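Local structure of BIFUNCTIONAL PROTEIN Proline utilization A (PutA) (Corynebacterium freiburgense, 5UX5) at residues 140-145 and 150-155; 183-188 and 294-299; 231-236 and 240-245. The protein catalyses the two-step oxidation of proline to glutamate, joining an FAD-dependent proline dehydrogenase and an NAD-dependent aldehyde dehydrogenase in one polypeptide. All blocks are in the same frame, centred on the assembly; numbering follows the deposited sequence.

Contact 1: residues 140-145 and 150-155; sequences KLLDES and YRLNVN
Leu152 and Ser145 meet where helix 136-147 packs on the outside of the proline dehydrogenase TIM barrel against strand 151-157, the strand that follows it. Helix and strand are joined by a short turn, so the second runs back against the first: the axes of 140-145 and 151-155 make an angle of 148° and come within 8.3 Å. A single backbone bond closes the turn, from Tyr150 N to Ser145 O at 2.8 Å, with an N-H...O angle of 161°. That carbonyl oxygen also lies at the edge of the Tyr150 ring, near its plane. The ring itself leads off to Val396 and Leu398 of strand 396-403, the neighbouring strand on that side.

Beyond the turn the contact is apolar, and Leu152 and Ser145 share most of the burial. The CB of Leu152 points at the helix. CD1 meets Leu141 CG at 3.9 Å, the two side chains crossing at about a right angle, and it meets Leu142 CD2 at the same separation. Leu141 gets there because its CG stands anti to the backbone N (chi1 177°), which swings the branch over to the strand. Alternate residues of the strand, Asn153 and Asn155, turn to the barrel interior, where Asn153 ND2 binds Ser187 OG and Asn155 ND2 binds Ser187 O. On the helix side, the serine hydroxyl turns back to bond Leu141 O within its own helix, and the other methyl of the leucine, Leu152 CD2, rests 3.5 Å from Ser145 OG.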
loop_
_atom_site.group_PDB
_atom_site.type_symbol
_atom_site.label_atom_id
_atom_site.label_comp_id
_atom_site.label_asym_id
_atom_site.label_seq_id
_atom_site.Cartn_x
_atom_site.Cartn_y
_atom_site.Cartn_z
ATOM N N LYS A 140 43.249 10.714 -5.207
ATOM C CA LYS A 140 43.795 11.805 -6.012
ATOM C C LYS A 140 42.882 13.026 -5.964
ATOM O O LYS A 140 43.359 14.161 -5.812
ATOM C CB LYS A 140 43.987 11.320 -7.454
ATOM C CG LYS A 140 44.571 12.311 -8.453
ATOM C CD LYS A 140 44.439 11.758 -9.886
ATOM C CE LYS A 140 45.598 12.166 -10.803
ATOM N NZ LYS A 140 45.594 13.607 -11.212
ATOM N N LEU A 141 41.561 12.801 -6.009
ATOM C CA LEU A 141 40.627 13.915 -5.968
ATOM C C LEU A 141 40.595 14.558 -4.592
ATOM O O LEU A 141 40.364 15.766 -4.488
ATOM C CB LEU A 141 39.237 13.454 -6.388
ATOM C CG LEU A 141 38.115 14.491 -6.345
ATOM C CD1 LEU A 141 38.332 15.585 -7.381
ATOM C CD2 LEU A 141 36.772 13.793 -6.530
ATOM N N LEU A 142 40.820 13.782 -3.526
ATOM C CA LEU A 142 40.911 14.387 -2.198
ATOM C C LEU A 142 42.146 15.280 -2.089
ATOM O O LEU A 142 42.069 16.393 -1.553
ATOM C CB LEU A 142 40.915 13.305 -1.111
ATOM C CG LEU A 142 39.597 12.559 -0.817
ATOM C CD1 LEU A 142 39.796 11.070 -0.535
ATOM C CD2 LEU A 142 38.821 13.220 0.314
ATOM N N ASP A 143 43.283 14.823 -2.627
ATOM C CA ASP A 143 44.502 15.632 -2.621
ATOM C C ASP A 143 44.348 16.879 -3.483
ATOM O O ASP A 143 44.661 17.994 -3.044
ATOM C CB ASP A 143 45.704 14.814 -3.129
ATOM C CG ASP A 143 46.180 13.758 -2.144
ATOM O OD1 ASP A 143 45.489 13.501 -1.142
ATOM O OD2 ASP A 143 47.254 13.179 -2.377
ATOM N N GLU A 144 43.854 16.708 -4.711
ATOM C CA GLU A 144 43.744 17.840 -5.622
ATOM C C GLU A 144 42.756 18.881 -5.114
ATOM O O GLU A 144 43.006 20.089 -5.223
ATOM C CB GLU A 144 43.371 17.345 -7.017
ATOM C CG GLU A 144 44.580 16.785 -7.763
ATOM C CD GLU A 144 44.224 16.032 -9.037
ATOM O OE1 GLU A 144 43.059 15.607 -9.187
ATOM O OE2 GLU A 144 45.128 15.863 -9.884
ATOM N N SER A 145 41.644 18.445 -4.521
ATOM C CA SER A 145 40.691 19.441 -4.053
ATOM C C SER A 145 41.123 20.067 -2.727
ATOM O O SER A 145 40.880 21.260 -2.506
ATOM C CB SER A 145 39.281 18.839 -3.970
ATOM O OG SER A 145 39.270 17.562 -3.364
ATOM N N TYR A 150 39.292 23.023 -1.015
ATOM C CA TYR A 150 37.980 22.427 -0.843
ATOM C C TYR A 150 38.080 21.219 0.080
ATOM O O TYR A 150 39.141 20.611 0.227
ATOM C CB TYR A 150 37.387 21.992 -2.182
ATOM C CG TYR A 150 37.177 23.095 -3.195
ATOM C CD1 TYR A 150 38.231 23.535 -3.991
ATOM C CD2 TYR A 150 35.920 23.674 -3.382
ATOM C CE1 TYR A 150 38.054 24.528 -4.932
ATOM C CE2 TYR A 150 35.732 24.669 -4.320
ATOM C CZ TYR A 150 36.808 25.093 -5.093
ATOM O OH TYR A 150 36.649 26.088 -6.034
ATOM N N ARG A 151 36.963 20.875 0.713
ATOM C CA ARG A 151 36.816 19.627 1.450
ATOM C C ARG A 151 35.707 18.809 0.772
ATOM O O ARG A 151 34.817 19.371 0.133
ATOM C CB ARG A 151 36.540 19.932 2.952
ATOM N N LEU A 152 35.774 17.478 0.855
ATOM C CA LEU A 152 34.867 16.594 0.111
ATOM C C LEU A 152 33.882 15.898 1.047
ATOM O O LEU A 152 34.280 15.315 2.058
ATOM C CB LEU A 152 35.646 15.521 -0.656
ATOM C CG LEU A 152 36.504 15.889 -1.870
ATOM C CD1 LEU A 152 36.818 14.646 -2.671
ATOM C CD2 LEU A 152 35.860 16.957 -2.750
ATOM N N ASN A 153 32.600 15.927 0.703
ATOM C CA ASN A 153 31.599 15.129 1.407
ATOM C C ASN A 153 31.534 13.782 0.692
ATOM O O ASN A 153 30.988 13.674 -0.409
ATOM C CB ASN A 153 30.244 15.843 1.429
ATOM C CG ASN A 153 29.102 14.986 2.010
ATOM O OD1 ASN A 153 27.943 15.394 1.977
ATOM N ND2 ASN A 153 29.424 13.833 2.558
ATOM N N VAL A 154 32.110 12.763 1.302
ATOM C CA VAL A 154 32.127 11.433 0.713
ATOM C C VAL A 154 30.859 10.703 1.138
ATOM O O VAL A 154 30.568 10.572 2.333
ATOM C CB VAL A 154 33.400 10.679 1.116
ATOM C CG1 VAL A 154 33.462 9.317 0.456
ATOM C CG2 VAL A 154 34.606 11.503 0.692
ATOM N N ASN A 155 30.088 10.255 0.149
ATOM C CA ASN A 155 28.785 9.628 0.354
ATOM C C ASN A 155 28.762 8.305 -0.396
ATOM O O ASN A 155 28.964 8.277 -1.616
ATOM C CB ASN A 155 27.671 10.573 -0.136
ATOM C CG ASN A 155 26.253 10.030 0.079
ATOM O OD1 ASN A 155 25.427 10.096 -0.823
ATOM N ND2 ASN A 155 25.964 9.526 1.270
#

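Contact 2: residues 183-188 and 294-299; sequences VDYVSI and KIRLVK. With FAD (flavin-adenine dinucleotide), chain E.
Arg296 reaches across the inside of the TIM barrel to meet Tyr185 and Ser187 beside the flavin. Its CB points toward strand 185-189, and CG, anti to the backbone N (chi1 -176°), carries the chain into the lumen. CD passes 3.9 Å from C6 of the FAD; at this point the chain bends, and the bend turns the guanidinium so that its three nitrogens find different partners. NE forms a salt bridge with Glu376. NH1 makes a weak bond to FAD N5 at 3.1 Å, with a poor N-H...N angle of 124°, and has a long, weak ion pair with Asp232. NH2 gives the straighter bond, to Tyr185 OH at 3.1 Å and 161°. The hydroxyl lies close to the guanidinium plane, and Ser187 OG, itself bonded to Asn153, sits at the same group's edge, 3.5 Å from NH2.

Tyr185 is held from more than one direction. Its OH also bonds to Glu376, and Lys294 NZ approaches the ring edge, 4.2 Å from Tyr185 CE2, while itself bridging to Glu376 and Asp374. Glu376, shared by Lys294 and Arg296, probably offsets much of their buried charge, with Asp374 also at the lysine. Arg296 thereby places an N-H donor beside the redox-active N5. At the end of the strand Val298 CG1 packs 3.5 Å from FAD N5, and just beyond it Lys299 NZ bonds FAD O2A of the pyrophosphate at 3.0 Å.

The two strands are not neighbours: strands 228-232 and 260-265 lie between them on one side of the barrel, while strand 345-350 borders 293-298 on the other and offers Ala350 to both Arg296 and Val298.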
loop_
_atom_site.group_PDB
_atom_site.type_symbol
_atom_site.label_atom_id
_atom_site.label_comp_id
_atom_site.label_asym_id
_atom_site.label_seq_id
_atom_site.Cartn_x
_atom_site.Cartn_y
_atom_site.Cartn_z
ATOM N N VAL A 183 40.231 11.628 4.181
ATOM C CA VAL A 183 38.786 11.835 4.184
ATOM C C VAL A 183 38.406 12.630 5.429
ATOM O O VAL A 183 38.636 12.180 6.558
ATOM C CB VAL A 183 38.038 10.487 4.136
ATOM C CG1 VAL A 183 36.536 10.666 4.342
ATOM C CG2 VAL A 183 38.292 9.782 2.826
ATOM N N ASP A 184 37.764 13.788 5.215
ATOM C CA ASP A 184 37.352 14.693 6.285
ATOM C C ASP A 184 35.891 14.559 6.665
ATOM O O ASP A 184 35.502 15.035 7.732
ATOM C CB ASP A 184 37.524 16.169 5.892
ATOM C CG ASP A 184 38.903 16.514 5.388
ATOM O OD1 ASP A 184 39.901 15.978 5.903
ATOM O OD2 ASP A 184 38.966 17.374 4.476
ATOM N N TYR A 185 35.065 13.986 5.803
ATOM C CA TYR A 185 33.627 14.206 5.911
ATOM C C TYR A 185 32.910 13.058 5.223
ATOM O O TYR A 185 33.063 12.873 4.011
ATOM C CB TYR A 185 33.292 15.535 5.263
ATOM C CG TYR A 185 31.904 16.079 5.408
ATOM C CD1 TYR A 185 30.775 15.293 5.161
ATOM C CD2 TYR A 185 31.716 17.417 5.707
ATOM C CE1 TYR A 185 29.486 15.828 5.258
ATOM C CE2 TYR A 185 30.444 17.959 5.785
ATOM C CZ TYR A 185 29.330 17.164 5.567
ATOM O OH TYR A 185 28.074 17.723 5.659
ATOM N N VAL A 186 32.144 12.291 5.981
ATOM C CA VAL A 186 31.281 11.271 5.406
ATOM C C VAL A 186 29.850 11.595 5.795
ATOM O O VAL A 186 29.583 12.159 6.861
ATOM C CB VAL A 186 31.662 9.842 5.859
ATOM C CG1 VAL A 186 33.080 9.512 5.429
ATOM C CG2 VAL A 186 31.486 9.675 7.371
ATOM N N SER A 187 28.917 11.221 4.940
ATOM C CA SER A 187 27.521 11.391 5.300
ATOM C C SER A 187 26.785 10.111 4.940
ATOM O O SER A 187 27.145 9.433 3.980
ATOM C CB SER A 187 26.881 12.671 4.657
ATOM O OG SER A 187 27.113 12.815 3.271
ATOM N N ILE A 188 25.820 9.740 5.781
ATOM C CA ILE A 188 25.093 8.480 5.684
ATOM C C ILE A 188 23.666 8.698 6.199
ATOM O O ILE A 188 23.394 9.650 6.942
ATOM C CB ILE A 188 25.837 7.380 6.489
ATOM C CG1 ILE A 188 25.263 5.981 6.202
ATOM C CG2 ILE A 188 25.861 7.709 7.981
ATOM C CD1 ILE A 188 25.975 4.869 6.904
ATOM N N LYS A 294 26.291 20.935 13.615
ATOM C CA LYS A 294 26.193 21.592 12.315
ATOM C C LYS A 294 24.937 21.119 11.615
ATOM O O LYS A 294 24.670 19.918 11.561
ATOM C CB LYS A 294 27.389 21.313 11.406
ATOM C CG LYS A 294 27.298 21.993 10.053
ATOM C CD LYS A 294 28.542 21.757 9.210
ATOM C CE LYS A 294 28.426 22.371 7.818
ATOM N NZ LYS A 294 29.438 21.861 6.866
ATOM N N ILE A 295 24.174 22.057 11.079
ATOM C CA ILE A 295 22.998 21.744 10.288
ATOM C C ILE A 295 23.322 22.033 8.836
ATOM O O ILE A 295 23.834 23.106 8.506
ATOM C CB ILE A 295 21.782 22.524 10.808
ATOM C CG1 ILE A 295 21.435 21.916 12.174
ATOM C CG2 ILE A 295 20.606 22.440 9.833
ATOM C CD1 ILE A 295 20.522 22.663 13.013
ATOM N N ARG A 296 23.121 21.041 7.984
ATOM C CA ARG A 296 23.173 21.259 6.544
ATOM C C ARG A 296 21.763 21.623 6.086
ATOM O O ARG A 296 20.831 20.816 6.216
ATOM C CB ARG A 296 23.679 20.021 5.798
ATOM C CG ARG A 296 23.821 20.284 4.299
ATOM C CD ARG A 296 23.851 19.032 3.448
ATOM N NE ARG A 296 24.992 18.191 3.749
ATOM C CZ ARG A 296 25.032 16.903 3.465
ATOM N NH1 ARG A 296 23.975 16.347 2.893
ATOM N NH2 ARG A 296 26.100 16.177 3.771
ATOM N N LEU A 297 21.601 22.838 5.584
ATOM C CA LEU A 297 20.325 23.295 5.060
ATOM C C LEU A 297 20.219 22.911 3.596
ATOM O O LEU A 297 21.033 23.363 2.788
ATOM C CB LEU A 297 20.215 24.806 5.188
ATOM C CG LEU A 297 19.698 25.307 6.511
ATOM C CD1 LEU A 297 19.220 26.723 6.295
ATOM C CD2 LEU A 297 18.614 24.404 6.958
ATOM N N VAL A 298 19.215 22.099 3.253
ATOM C CA VAL A 298 18.908 21.746 1.869
ATOM C C VAL A 298 17.463 22.137 1.600
ATOM O O VAL A 298 16.677 22.374 2.524
ATOM C CB VAL A 298 19.129 20.243 1.563
ATOM C CG1 VAL A 298 20.525 19.761 2.024
ATOM C CG2 VAL A 298 18.034 19.407 2.185
ATOM N N LYS A 299 17.113 22.254 0.321
ATOM C CA LYS A 299 15.704 22.547 0.049
ATOM C C LYS A 299 14.859 21.278 0.080
ATOM O O LYS A 299 13.745 21.295 0.616
ATOM C CB LYS A 299 15.549 23.332 -1.262
ATOM C CG LYS A 299 15.879 24.834 -1.066
ATOM C CD LYS A 299 15.989 25.662 -2.361
ATOM C CE LYS A 299 16.593 27.061 -2.053
ATOM N NZ LYS A 299 16.734 28.024 -3.215
HETATM P PA FAD E . 16.537 25.541 -6.729
HETATM O O1A FAD E . 16.057 25.536 -8.222
HETATM O O2A FAD E . 16.592 26.804 -6.005
HETATM O O5B FAD E . 15.762 24.747 -5.746
HETATM C C5B FAD E . 15.077 23.583 -6.169
HETATM C C4B FAD E . 14.313 23.019 -4.986
HETATM O O4B FAD E . 13.109 23.703 -4.794
HETATM C C3B FAD E . 13.937 21.581 -5.157
HETATM O O3B FAD E . 14.932 20.661 -4.879
HETATM C C2B FAD E . 12.778 21.449 -4.236
HETATM O O2B FAD E . 13.176 21.088 -2.964
HETATM C C1B FAD E . 12.133 22.801 -4.322
HETATM N N9A FAD E . 10.975 22.823 -5.205
HETATM C C8A FAD E . 10.991 22.943 -6.587
HETATM N N7A FAD E . 9.729 22.900 -7.059
HETATM C C5A FAD E . 8.814 22.768 -6.020
HETATM C C6A FAD E . 7.410 22.694 -5.934
HETATM N N6A FAD E . 6.531 22.725 -7.091
HETATM N N1A FAD E . 6.843 22.574 -4.723
HETATM C C2A FAD E . 7.616 22.516 -3.593
HETATM N N3A FAD E . 8.983 22.585 -3.645
HETATM C C4A FAD E . 9.606 22.711 -4.822
HETATM N N1 FAD E . 18.497 16.835 -0.534
HETATM C C2 FAD E . 17.895 16.088 0.543
HETATM O O2 FAD E . 16.533 15.901 0.529
HETATM N N3 FAD E . 18.707 15.519 1.532
HETATM C C4 FAD E . 20.092 15.694 1.533
HETATM O O4 FAD E . 20.871 15.133 2.530
HETATM C C4X FAD E . 20.716 16.600 0.515
HETATM N N5 FAD E . 22.059 16.956 0.557
HETATM C C5X FAD E . 22.597 17.845 -0.383
HETATM C C6 FAD E . 23.957 18.206 -0.350
HETATM C C7 FAD E . 24.456 19.086 -1.304
HETATM C C7M FAD E . 25.904 19.483 -1.300
HETATM C C8 FAD E . 23.639 19.624 -2.265
HETATM C C8M FAD E . 24.183 20.571 -3.285
HETATM C C9 FAD E . 22.298 19.272 -2.305
HETATM C C9A FAD E . 21.786 18.392 -1.370
HETATM N N10 FAD E . 20.399 18.068 -1.435
HETATM C C10 FAD E . 19.845 17.170 -0.497
HETATM C "C1'" FAD E . 19.565 18.620 -2.518
HETATM C "C2'" FAD E . 18.733 19.832 -2.192
HETATM O "O2'" FAD E . 17.743 19.461 -1.301
HETATM C "C3'" FAD E . 18.169 20.372 -3.524
HETATM O "O3'" FAD E . 17.336 19.412 -4.050
HETATM C "C4'" FAD E . 19.163 20.766 -4.622
HETATM O "O4'" FAD E . 20.406 21.127 -4.137
HETATM C "C5'" FAD E . 18.609 21.816 -5.612
HETATM O "O5'" FAD E . 17.972 22.948 -5.031
HETATM P P FAD E . 18.546 24.461 -5.109
HETATM O O1P FAD E . 18.639 25.285 -3.769
HETATM O O2P FAD E . 19.861 24.167 -5.929
HETATM O O3P FAD E . 17.934 25.144 -6.447
#

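Contact 3: residues 231-236 and 240-245; sequences LDMEEY and HVTIRL. With FAD (flavin-adenine dinucleotide), chain E.
With chi1 at -69°, Leu231 sets CG anti to its carbonyl carbon and sends its methyls out to helix 239-251; Leu245, whose CG lies roughly anti to the backbone N (chi1 154°), comes to meet it. The two leucines touch obliquely through Leu231 CD1 and Leu245 CD2, 3.5 Å apart. Thr242, one helical turn earlier, fills in beside them: its CG2 packs 3.9 Å from Leu231 CB, while its hydroxyl OG1 bonds Asp238 O, one turn back at the start of the helix. Met233 closes this patch, its SD 4.2 Å from Thr242 CB.

The backbone of the same segment turns to the cofactor. Met233 O accepts the N3-H of the flavin, 2.9 Å from FAD N3 with an angle of 165°. Asp232, whose CB points away from the helix, has OD1 3.7 Å from FAD O4, mere proximity between two oxygens; OD1 makes a weak bond to Asn230 ND2. Met233 thus faces two ways, its side chain to Thr242 and its carbonyl to the pyrimidine ring of the flavin.

This is the first half of a beta-alpha-beta unit, strand 228-232, helix 239-251 and strand 260-265. Thr242 and Ile243 also rest on Ile262 of that last strand, and Leu231 reaches Tyr217 of the preceding helix 202-221.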
loop_
_atom_site.group_PDB
_atom_site.type_symbol
_atom_site.label_atom_id
_atom_site.label_comp_id
_atom_site.label_asym_id
_atom_site.label_seq_id
_atom_site.Cartn_x
_atom_site.Cartn_y
_atom_site.Cartn_z
ATOM N N LEU A 231 24.391 13.049 9.197
ATOM C CA LEU A 231 23.223 12.199 9.042
ATOM C C LEU A 231 22.330 12.837 7.984
ATOM O O LEU A 231 21.799 13.937 8.185
ATOM C CB LEU A 231 22.495 12.012 10.375
ATOM C CG LEU A 231 23.139 11.195 11.491
ATOM C CD1 LEU A 231 22.304 11.174 12.743
ATOM C CD2 LEU A 231 23.380 9.780 11.030
ATOM N N ASP A 232 22.169 12.145 6.858
ATOM C CA ASP A 232 21.321 12.646 5.783
ATOM C C ASP A 232 19.853 12.317 6.064
ATOM O O ASP A 232 19.520 11.466 6.903
ATOM C CB ASP A 232 21.718 12.049 4.427
ATOM C CG ASP A 232 23.075 12.517 3.943
ATOM O OD1 ASP A 232 23.572 13.535 4.459
ATOM O OD2 ASP A 232 23.640 11.870 3.035
ATOM N N MET A 233 18.974 13.016 5.349
ATOM C CA MET A 233 17.533 12.790 5.414
ATOM C C MET A 233 16.954 12.833 4.017
ATOM O O MET A 233 17.252 13.756 3.255
ATOM C CB MET A 233 16.830 13.823 6.283
ATOM C CG MET A 233 17.159 13.622 7.716
ATOM S SD MET A 233 15.938 14.328 8.760
ATOM C CE MET A 233 14.524 14.114 7.688
ATOM N N GLU A 234 16.161 11.822 3.679
ATOM C CA GLU A 234 15.462 11.795 2.405
ATOM C C GLU A 234 13.949 11.925 2.588
ATOM O O GLU A 234 13.342 12.870 2.080
ATOM C CB GLU A 234 15.835 10.513 1.642
ATOM N N GLU A 235 13.323 11.021 3.330
ATOM C CA GLU A 235 11.877 10.917 3.457
ATOM C C GLU A 235 11.369 11.502 4.772
ATOM O O GLU A 235 12.067 11.485 5.784
ATOM C CB GLU A 235 11.467 9.451 3.375
ATOM C CG GLU A 235 12.119 8.699 2.233
ATOM C CD GLU A 235 11.785 7.231 2.278
ATOM O OE1 GLU A 235 12.705 6.419 2.564
ATOM O OE2 GLU A 235 10.598 6.895 2.057
ATOM N N TYR A 236 10.105 11.952 4.766
ATOM C CA TYR A 236 9.497 12.519 5.970
ATOM C C TYR A 236 9.551 11.556 7.171
ATOM O O TYR A 236 9.649 12.000 8.324
ATOM C CB TYR A 236 8.054 12.929 5.657
ATOM C CG TYR A 236 7.423 13.820 6.695
ATOM C CD1 TYR A 236 7.921 15.103 6.958
ATOM C CD2 TYR A 236 6.320 13.396 7.410
ATOM C CE1 TYR A 236 7.327 15.924 7.919
ATOM C CE2 TYR A 236 5.727 14.203 8.358
ATOM C CZ TYR A 236 6.230 15.456 8.606
ATOM O OH TYR A 236 5.622 16.219 9.558
ATOM N N HIS A 240 11.876 12.462 12.579
ATOM C CA HIS A 240 12.012 12.479 14.029
ATOM C C HIS A 240 13.006 11.434 14.542
ATOM O O HIS A 240 13.720 11.691 15.523
ATOM C CB HIS A 240 10.644 12.350 14.678
ATOM C CG HIS A 240 9.777 13.531 14.416
ATOM N ND1 HIS A 240 8.714 13.498 13.540
ATOM C CD2 HIS A 240 9.856 14.808 14.860
ATOM C CE1 HIS A 240 8.149 14.692 13.485
ATOM N NE2 HIS A 240 8.827 15.507 14.272
ATOM N N VAL A 241 13.075 10.258 13.910
ATOM C CA VAL A 241 14.004 9.238 14.373
ATOM C C VAL A 241 15.438 9.715 14.210
ATOM O O VAL A 241 16.304 9.402 15.038
ATOM C CB VAL A 241 13.782 7.910 13.639
ATOM C CG1 VAL A 241 14.088 8.088 12.190
ATOM C CG2 VAL A 241 14.712 6.839 14.212
ATOM N N THR A 242 15.720 10.448 13.123
ATOM C CA THR A 242 17.086 10.906 12.882
ATOM C C THR A 242 17.481 12.024 13.844
ATOM O O THR A 242 18.591 12.012 14.383
ATOM C CB THR A 242 17.256 11.367 11.439
ATOM O OG1 THR A 242 16.852 10.320 10.544
ATOM C CG2 THR A 242 18.707 11.705 11.186
ATOM N N ILE A 243 16.597 13.008 14.063
ATOM C CA ILE A 243 16.875 14.047 15.052
ATOM C C ILE A 243 17.078 13.418 16.418
ATOM O O ILE A 243 17.947 13.841 17.196
ATOM C CB ILE A 243 15.737 15.077 15.109
ATOM C CG1 ILE A 243 15.681 15.929 13.863
ATOM C CG2 ILE A 243 15.868 15.941 16.346
ATOM C CD1 ILE A 243 14.351 16.588 13.742
ATOM N N ARG A 244 16.248 12.425 16.747
ATOM C CA ARG A 244 16.382 11.764 18.037
ATOM C C ARG A 244 17.677 10.964 18.100
ATOM O O ARG A 244 18.361 10.935 19.133
ATOM C CB ARG A 244 15.186 10.866 18.294
ATOM C CG ARG A 244 15.238 10.214 19.609
ATOM C CD ARG A 244 13.985 9.487 19.872
ATOM N NE ARG A 244 14.170 8.533 20.956
ATOM C CZ ARG A 244 13.220 7.721 21.391
ATOM N NH1 ARG A 244 12.015 7.753 20.822
ATOM N NH2 ARG A 244 13.473 6.884 22.381
ATOM N N LEU A 245 18.019 10.291 17.011
ATOM C CA LEU A 245 19.291 9.593 16.958
ATOM C C LEU A 245 20.440 10.565 17.192
ATOM O O LEU A 245 21.298 10.334 18.045
ATOM C CB LEU A 245 19.414 8.888 15.605
ATOM C CG LEU A 245 20.793 8.607 15.045
ATOM C CD1 LEU A 245 21.466 7.565 15.919
ATOM C CD2 LEU A 245 20.641 8.157 13.598
HETATM P PA FAD E . 16.537 25.541 -6.729
HETATM O O1A FAD E . 16.057 25.536 -8.222
HETATM O O2A FAD E . 16.592 26.804 -6.005
HETATM O O5B FAD E . 15.762 24.747 -5.746
HETATM C C5B FAD E . 15.077 23.583 -6.169
HETATM C C4B FAD E . 14.313 23.019 -4.986
HETATM O O4B FAD E . 13.109 23.703 -4.794
HETATM C C3B FAD E . 13.937 21.581 -5.157
HETATM O O3B FAD E . 14.932 20.661 -4.879
HETATM C C2B FAD E . 12.778 21.449 -4.236
HETATM O O2B FAD E . 13.176 21.088 -2.964
HETATM C C1B FAD E . 12.133 22.801 -4.322
HETATM N N9A FAD E . 10.975 22.823 -5.205
HETATM C C8A FAD E . 10.991 22.943 -6.587
HETATM N N7A FAD E . 9.729 22.900 -7.059
HETATM C C5A FAD E . 8.814 22.768 -6.020
HETATM C C6A FAD E . 7.410 22.694 -5.934
HETATM N N6A FAD E . 6.531 22.725 -7.091
HETATM N N1A FAD E . 6.843 22.574 -4.723
HETATM C C2A FAD E . 7.616 22.516 -3.593
HETATM N N3A FAD E . 8.983 22.585 -3.645
HETATM C C4A FAD E . 9.606 22.711 -4.822
HETATM N N1 FAD E . 18.497 16.835 -0.534
HETATM C C2 FAD E . 17.895 16.088 0.543
HETATM O O2 FAD E . 16.533 15.901 0.529
HETATM N N3 FAD E . 18.707 15.519 1.532
HETATM C C4 FAD E . 20.092 15.694 1.533
HETATM O O4 FAD E . 20.871 15.133 2.530
HETATM C C4X FAD E . 20.716 16.600 0.515
HETATM N N5 FAD E . 22.059 16.956 0.557
HETATM C C5X FAD E . 22.597 17.845 -0.383
HETATM C C6 FAD E . 23.957 18.206 -0.350
HETATM C C7 FAD E . 24.456 19.086 -1.304
HETATM C C7M FAD E . 25.904 19.483 -1.300
HETATM C C8 FAD E . 23.639 19.624 -2.265
HETATM C C8M FAD E . 24.183 20.571 -3.285
HETATM C C9 FAD E . 22.298 19.272 -2.305
HETATM C C9A FAD E . 21.786 18.392 -1.370
HETATM N N10 FAD E . 20.399 18.068 -1.435
HETATM C C10 FAD E . 19.845 17.170 -0.497
HETATM C "C1'" FAD E . 19.565 18.620 -2.518
HETATM C "C2'" FAD E . 18.733 19.832 -2.192
HETATM O "O2'" FAD E . 17.743 19.461 -1.301
HETATM C "C3'" FAD E . 18.169 20.372 -3.524
HETATM O "O3'" FAD E . 17.336 19.412 -4.050
HETATM C "C4'" FAD E . 19.163 20.766 -4.622
HETATM O "O4'" FAD E . 20.406 21.127 -4.137
HETATM C "C5'" FAD E . 18.609 21.816 -5.612
HETATM O "O5'" FAD E . 17.972 22.948 -5.031
HETATM P P FAD E . 18.546 24.461 -5.109
HETATM O O1P FAD E . 18.639 25.285 -3.769
HETATM O O2P FAD E . 19.861 24.167 -5.929
HETATM O O3P FAD E . 17.934 25.144 -6.447
#

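All three contacts are buried and belong to the same proline dehydrogenase barrel, but they occupy different layers of it. Contacts 1 and 3 join a helix to a strand on the outer wall, chiefly through leucines; contact 2 spans the lumen and is polar, built from charges and hydroxyls around the flavin. Strands 151-157, 185-189 and 228-232 lie side by side, so each contact hands over to the next: Val154 N pairs with Tyr185 O, and Asp232 N with Ile188 O. Contact 3 is nested within the chain loop that contact 2 closes, and both touch FAD, whereas contact 1 stays further from it.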